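Local coordinates for protein hybrid kinase (Caulobacter vibrioides, PDB 6QRL) that is probably a sensor histidine kinase that passes phosphate from ATP to a histidine, represented here by its cyclic di-GMP-binding pseudo-receiver domain, at residues 2-7 and 105-110; 6-11 and 30-35. All coordinates share one frame; numbering follows the deposited sequence.

Contact 1: 2-7 and 105-110. With C2E (9,9'-[(2R,3R,3aS,5S,7aR,9R,10R,10aS,12S,14aR)-3,5,10,12-tetrahydroxy-5,12-dioxidooctahydro-2H,7H-difuro[3,2-d:3',2'-j][1,3,7,9,2,8]tetraoxadiphosphacyclododecine-2,9-diyl]bis(2-amino-1,9-dihydro-6H-purin-6-one)), chain C.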
# COMPACT_ATOMS: atom_id res chain seq x y z
N ALA A 2 14.53 -14.11 -3.24
CA ALA A 2 13.77 -13.47 -2.13
C ALA A 2 14.04 -11.97 -2.13
O ALA A 2 14.72 -11.45 -1.23
CB ALA A 2 14.12 -14.09 -0.79
N PRO A 3 13.54 -11.23 -3.14
CA PRO A 3 13.88 -9.81 -3.27
C PRO A 3 13.29 -8.93 -2.15
O PRO A 3 13.75 -7.84 -2.01
CB PRO A 3 13.30 -9.45 -4.65
CG PRO A 3 12.14 -10.43 -4.84
CD PRO A 3 12.65 -11.71 -4.22
N LEU A 4 12.31 -9.42 -1.39
CA LEU A 4 11.71 -8.67 -0.26
C LEU A 4 12.22 -9.20 1.09
O LEU A 4 11.57 -8.86 2.13
CB LEU A 4 10.18 -8.77 -0.32
CG LEU A 4 9.49 -8.06 -1.48
CD1 LEU A 4 7.98 -8.07 -1.28
CD2 LEU A 4 10.02 -6.64 -1.67
N GLU A 5 13.29 -9.99 1.13
CA GLU A 5 13.85 -10.48 2.42
C GLU A 5 14.05 -9.28 3.38
O GLU A 5 14.70 -8.32 3.00
CB GLU A 5 15.13 -11.30 2.21
CG GLU A 5 15.80 -11.78 3.50
CD GLU A 5 15.02 -12.70 4.44
OE1 GLU A 5 13.88 -13.13 4.09
OE2 GLU A 5 15.55 -13.00 5.55
N GLY A 6 13.45 -9.34 4.57
CA GLY A 6 13.65 -8.35 5.64
C GLY A 6 12.79 -7.11 5.43
O GLY A 6 13.11 -6.08 6.07
N ARG A 7 11.81 -7.16 4.51
CA ARG A 7 10.91 -6.00 4.27
C ARG A 7 9.52 -6.29 4.84
O ARG A 7 9.04 -7.43 4.70
CB ARG A 7 10.92 -5.64 2.78
CG ARG A 7 12.20 -4.93 2.38
CD ARG A 7 12.80 -5.39 1.07
NE ARG A 7 14.15 -4.88 0.78
CZ ARG A 7 14.48 -3.60 0.61
NH1 ARG A 7 13.57 -2.64 0.70
NH2 ARG A 7 15.73 -3.27 0.34
N SER A 105 5.66 -6.84 -10.17
CA SER A 105 5.23 -5.43 -10.10
C SER A 105 5.12 -5.02 -8.64
O SER A 105 5.56 -3.90 -8.29
CB SER A 105 3.95 -5.20 -10.84
OG SER A 105 4.12 -5.35 -12.24
N LEU A 106 4.54 -5.89 -7.81
CA LEU A 106 4.40 -5.65 -6.36
C LEU A 106 5.80 -5.41 -5.78
O LEU A 106 6.01 -4.39 -5.10
CB LEU A 106 3.69 -6.84 -5.70
CG LEU A 106 3.44 -6.70 -4.19
CD1 LEU A 106 2.26 -7.57 -3.76
CD2 LEU A 106 4.69 -7.05 -3.40
N VAL A 107 6.74 -6.31 -6.09
CA VAL A 107 8.15 -6.22 -5.61
C VAL A 107 8.77 -4.87 -6.02
O VAL A 107 9.34 -4.19 -5.16
CB VAL A 107 8.96 -7.42 -6.13
CG1 VAL A 107 10.45 -7.23 -5.91
CG2 VAL A 107 8.47 -8.72 -5.49
N ALA A 108 8.69 -4.49 -7.29
CA ALA A 108 9.28 -3.23 -7.80
C ALA A 108 8.65 -2.04 -7.06
O ALA A 108 9.42 -1.20 -6.61
CB ALA A 108 9.09 -3.12 -9.30
N GLN A 109 7.32 -1.97 -6.87
CA GLN A 109 6.71 -0.76 -6.24
C GLN A 109 7.02 -0.71 -4.73
O GLN A 109 7.15 0.40 -4.20
CB GLN A 109 5.22 -0.69 -6.52
CG GLN A 109 4.91 -0.38 -7.98
CD GLN A 109 5.53 0.91 -8.47
OE1 GLN A 109 5.43 1.94 -7.81
NE2 GLN A 109 6.18 0.84 -9.63
N VAL A 110 7.17 -1.85 -4.07
CA VAL A 110 7.57 -1.89 -2.64
C VAL A 110 9.03 -1.46 -2.51
O VAL A 110 9.32 -0.62 -1.62
CB VAL A 110 7.31 -3.29 -2.05
CG1 VAL A 110 7.91 -3.40 -0.66
CG2 VAL A 110 5.81 -3.60 -2.03
P1 C2E C . 1.24 0.61 -17.29
O2P C2E C . 0.46 0.47 -16.00
O1P C2E C . 0.93 1.74 -18.22
O5' C2E C . 2.76 0.83 -16.83
C5' C2E C . 3.71 1.25 -17.82
C4' C2E C . 5.03 1.39 -17.12
O4' C2E C . 4.98 2.50 -16.20
C3' C2E C . 5.43 0.21 -16.26
O3' C2E C . 5.99 -0.77 -17.16
C2' C2E C . 6.40 0.85 -15.24
O2' C2E C . 7.75 0.61 -15.58
C1' C2E C . 6.04 2.34 -15.28
N9 C2E C . 5.57 2.92 -14.03
C8 C2E C . 5.78 4.22 -13.62
N7 C2E C . 5.18 4.51 -12.49
C5 C2E C . 4.51 3.34 -12.14
C6 C2E C . 3.70 3.06 -11.02
O6 C2E C . 3.36 3.82 -10.11
N1 C2E C . 3.20 1.76 -11.05
C2 C2E C . 3.47 0.83 -12.03
N2 C2E C . 2.90 -0.38 -11.88
N3 C2E C . 4.24 1.08 -13.09
C4 C2E C . 4.73 2.35 -13.08
P11 C2E C . 5.73 -2.31 -16.78
O21 C2E C . 5.98 -2.41 -15.31
O11 C2E C . 6.53 -3.16 -17.72
O5A C2E C . 4.18 -2.56 -17.12
C5A C2E C . 3.72 -2.70 -18.50
C4A C2E C . 2.23 -2.92 -18.49
O4A C2E C . 1.94 -4.25 -18.00
C3A C2E C . 1.42 -2.00 -17.58
O3A C2E C . 1.23 -0.73 -18.21
C2A C2E C . 0.15 -2.82 -17.38
O2A C2E C . -0.80 -2.84 -18.42
C1A C2E C . 0.71 -4.24 -17.29
N91 C2E C . 0.97 -4.60 -15.91
C81 C2E C . 2.10 -4.28 -15.21
N71 C2E C . 2.07 -4.66 -13.95
C51 C2E C . 0.83 -5.27 -13.83
C61 C2E C . 0.24 -5.88 -12.70
O61 C2E C . 0.69 -5.93 -11.54
N11 C2E C . -1.02 -6.39 -13.00
C21 C2E C . -1.64 -6.33 -14.23
N21 C2E C . -2.84 -6.92 -14.31
N31 C2E C . -1.10 -5.74 -15.29
C41 C2E C . 0.13 -5.24 -15.02
O HOH W 1 10.79 -2.15 0.83
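Leu4 reaches from the N-terminal loop across the side of helix 103-111 and divides its two methyl groups between successive turns. CD1 lies 4.0 Å from Leu106 CD2, while CD2 is as close, 4.0 Å, to Val110 CG1. With CG anti to its own carbonyl carbon (chi1 -68°), Leu4 sets these methyls over the helix, crossing both of those chains at roughly a right angle. Ala29 and Leu111 also touch Leu4, and strand 51-55 backs Leu106 and Val110, so the side chains here are buried and meet through apolar contacts.

The outer margin is more open. The exposed Pro3 ring lays CG against Val107 CG1 at 3.8 Å, and the guanidinium of Arg7 is linked to residues 105-110 by a water: NH1 donates to it in the guanidinium plane at 2.8 Å, and the water donates in turn to Val110 O at 3.2 Å.

The same helix carries ligand contacts, with Ser105 OG donating to the purine nitrogen N71 of cyclic di-GMP over 2.8 Å and the Gln109 amide lying near the other guanine. The last helix of a receiver fold thus packs on the loop leading into the first strand while lining the dinucleotide pocket.

Contact 2: 6-11 and 30-35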
# COMPACT_ATOMS: atom_id res chain seq x y z
N GLY A 6 13.45 -9.34 4.57
CA GLY A 6 13.65 -8.35 5.64
C GLY A 6 12.79 -7.11 5.43
O GLY A 6 13.11 -6.08 6.07
N ARG A 7 11.81 -7.16 4.51
CA ARG A 7 10.91 -6.00 4.27
C ARG A 7 9.52 -6.29 4.84
O ARG A 7 9.04 -7.43 4.70
CB ARG A 7 10.92 -5.64 2.78
CG ARG A 7 12.20 -4.93 2.38
CD ARG A 7 12.80 -5.39 1.07
NE ARG A 7 14.15 -4.88 0.78
CZ ARG A 7 14.48 -3.60 0.61
NH1 ARG A 7 13.57 -2.64 0.70
NH2 ARG A 7 15.73 -3.27 0.34
N ASN A 8 8.92 -5.28 5.47
CA ASN A 8 7.54 -5.32 6.01
C ASN A 8 6.59 -4.64 5.03
O ASN A 8 6.89 -3.54 4.55
CB ASN A 8 7.50 -4.70 7.40
CG ASN A 8 8.33 -5.48 8.40
OD1 ASN A 8 8.25 -6.71 8.47
ND2 ASN A 8 9.11 -4.76 9.19
N VAL A 9 5.47 -5.30 4.71
CA VAL A 9 4.46 -4.78 3.75
C VAL A 9 3.07 -5.05 4.34
O VAL A 9 2.77 -6.25 4.59
CB VAL A 9 4.58 -5.43 2.37
CG1 VAL A 9 3.66 -4.74 1.38
CG2 VAL A 9 6.02 -5.49 1.86
N ALA A 10 2.28 -4.00 4.55
CA ALA A 10 0.85 -4.08 4.95
C ALA A 10 -0.04 -4.12 3.71
O ALA A 10 0.32 -3.49 2.67
CB ALA A 10 0.50 -2.90 5.83
N ILE A 11 -1.16 -4.83 3.79
CA ILE A 11 -2.24 -4.81 2.75
C ILE A 11 -3.53 -4.39 3.47
O ILE A 11 -3.98 -5.12 4.34
CB ILE A 11 -2.37 -6.13 1.97
CG1 ILE A 11 -3.60 -6.12 1.05
CG2 ILE A 11 -2.35 -7.37 2.86
CD1 ILE A 11 -3.48 -5.11 -0.08
N GLY A 30 9.61 -13.29 -0.11
CA GLY A 30 10.50 -13.24 1.08
C GLY A 30 10.14 -12.15 2.07
O GLY A 30 10.83 -12.03 3.08
N GLY A 31 9.08 -11.37 1.83
CA GLY A 31 8.65 -10.28 2.73
C GLY A 31 7.82 -10.78 3.90
O GLY A 31 7.46 -11.97 3.90
N ARG A 32 7.52 -9.90 4.86
CA ARG A 32 6.56 -10.16 5.97
C ARG A 32 5.29 -9.35 5.71
O ARG A 32 5.42 -8.12 5.52
CB ARG A 32 7.17 -9.80 7.32
CG ARG A 32 7.85 -10.97 8.03
CD ARG A 32 8.22 -10.71 9.50
NE ARG A 32 9.67 -10.64 9.67
CZ ARG A 32 10.48 -9.71 9.15
NH1 ARG A 32 9.99 -8.71 8.42
NH2 ARG A 32 11.78 -9.78 9.35
N ALA A 33 4.13 -10.03 5.72
CA ALA A 33 2.81 -9.48 5.33
C ALA A 33 2.00 -9.11 6.59
O ALA A 33 2.00 -9.92 7.51
CB ALA A 33 2.04 -10.45 4.46
N TYR A 34 1.36 -7.95 6.59
CA TYR A 34 0.48 -7.43 7.67
C TYR A 34 -0.89 -7.10 7.07
O TYR A 34 -1.02 -6.04 6.45
CB TYR A 34 1.14 -6.25 8.41
CG TYR A 34 2.42 -6.67 9.08
CD1 TYR A 34 3.60 -6.68 8.36
CD2 TYR A 34 2.46 -7.18 10.38
CE1 TYR A 34 4.79 -7.13 8.91
CE2 TYR A 34 3.64 -7.64 10.95
CZ TYR A 34 4.81 -7.61 10.21
OH TYR A 34 6.00 -8.08 10.68
N ALA A 35 -1.86 -8.02 7.17
CA ALA A 35 -3.19 -7.88 6.54
C ALA A 35 -4.08 -7.01 7.43
O ALA A 35 -4.08 -7.23 8.64
CB ALA A 35 -3.81 -9.24 6.34
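Asn8 and Arg32 lie side by side at the start of two parallel strands, their ends pointing the same way, with Asn8 OD1 2.7 Å from Arg32 NH1 and near the guanidinium plane. The amide and guanidinium planes are 48° apart. Tyr34 brings its hydroxyl to the same oxygen, a weak hydrogen bond from OH to Asn8 OD1 at 3.4 Å. The ring stands almost perpendicular to the amide, at 81°, with OD1 at its edge. Tyr34 CG is anti to the carbonyl carbon (chi1 -62°), which runs the ring back along the strand toward Asn8. The other end of that amide is fixed from outside, where ND2 is hydrogen-bonded to Asp49 OD1.

Beneath these side chains lies the backbone ladder. Arg32 uses both its N and its O, giving to Arg7 O and accepting from Val9 N at 2.9 Å. Tyr34 does the same one step on, its N bonded to Val9 O and its O to Ile11 N, as parallel pairing requires. Gly30, at positive phi, ends helix 16-28 in a Schellman motif and turns the chain into the second strand.

Ala46 and Pro47 cover the Tyr34 face, while Val9, Ile11 and Ala33 meet helix 16-28 on the other. This is the first beta-alpha-beta unit of the receiver fold: strand 32-36 is outermost in the sheet, and strand 8-12 pairs on its far side with strand 51-55.

In the fold
Contacts 1 and 2 share Gly6 and Arg7, and their centres are 9 Å apart on the same side of the chain's centre. The loop that packs on the last helix leads directly into strand 8-12, illustrating how one continuous piece of chain can serve a ligand-bearing helix and then the sheet. An apolar contact joins the two, Val110 CG1 being 3.8 Å from Val9 CG2, and Leu4 CB packs 3.6 Å from the backbone Gly31 N. Only contact 1 includes ligand-binding residues; in contact 2 the Ile11 side chain is about 12 Å from a bound cyclic di-GMP. Tyr96, Pro100 and Arg102 supply further hydrogen bonds to the dinucleotide beside residues 105-110.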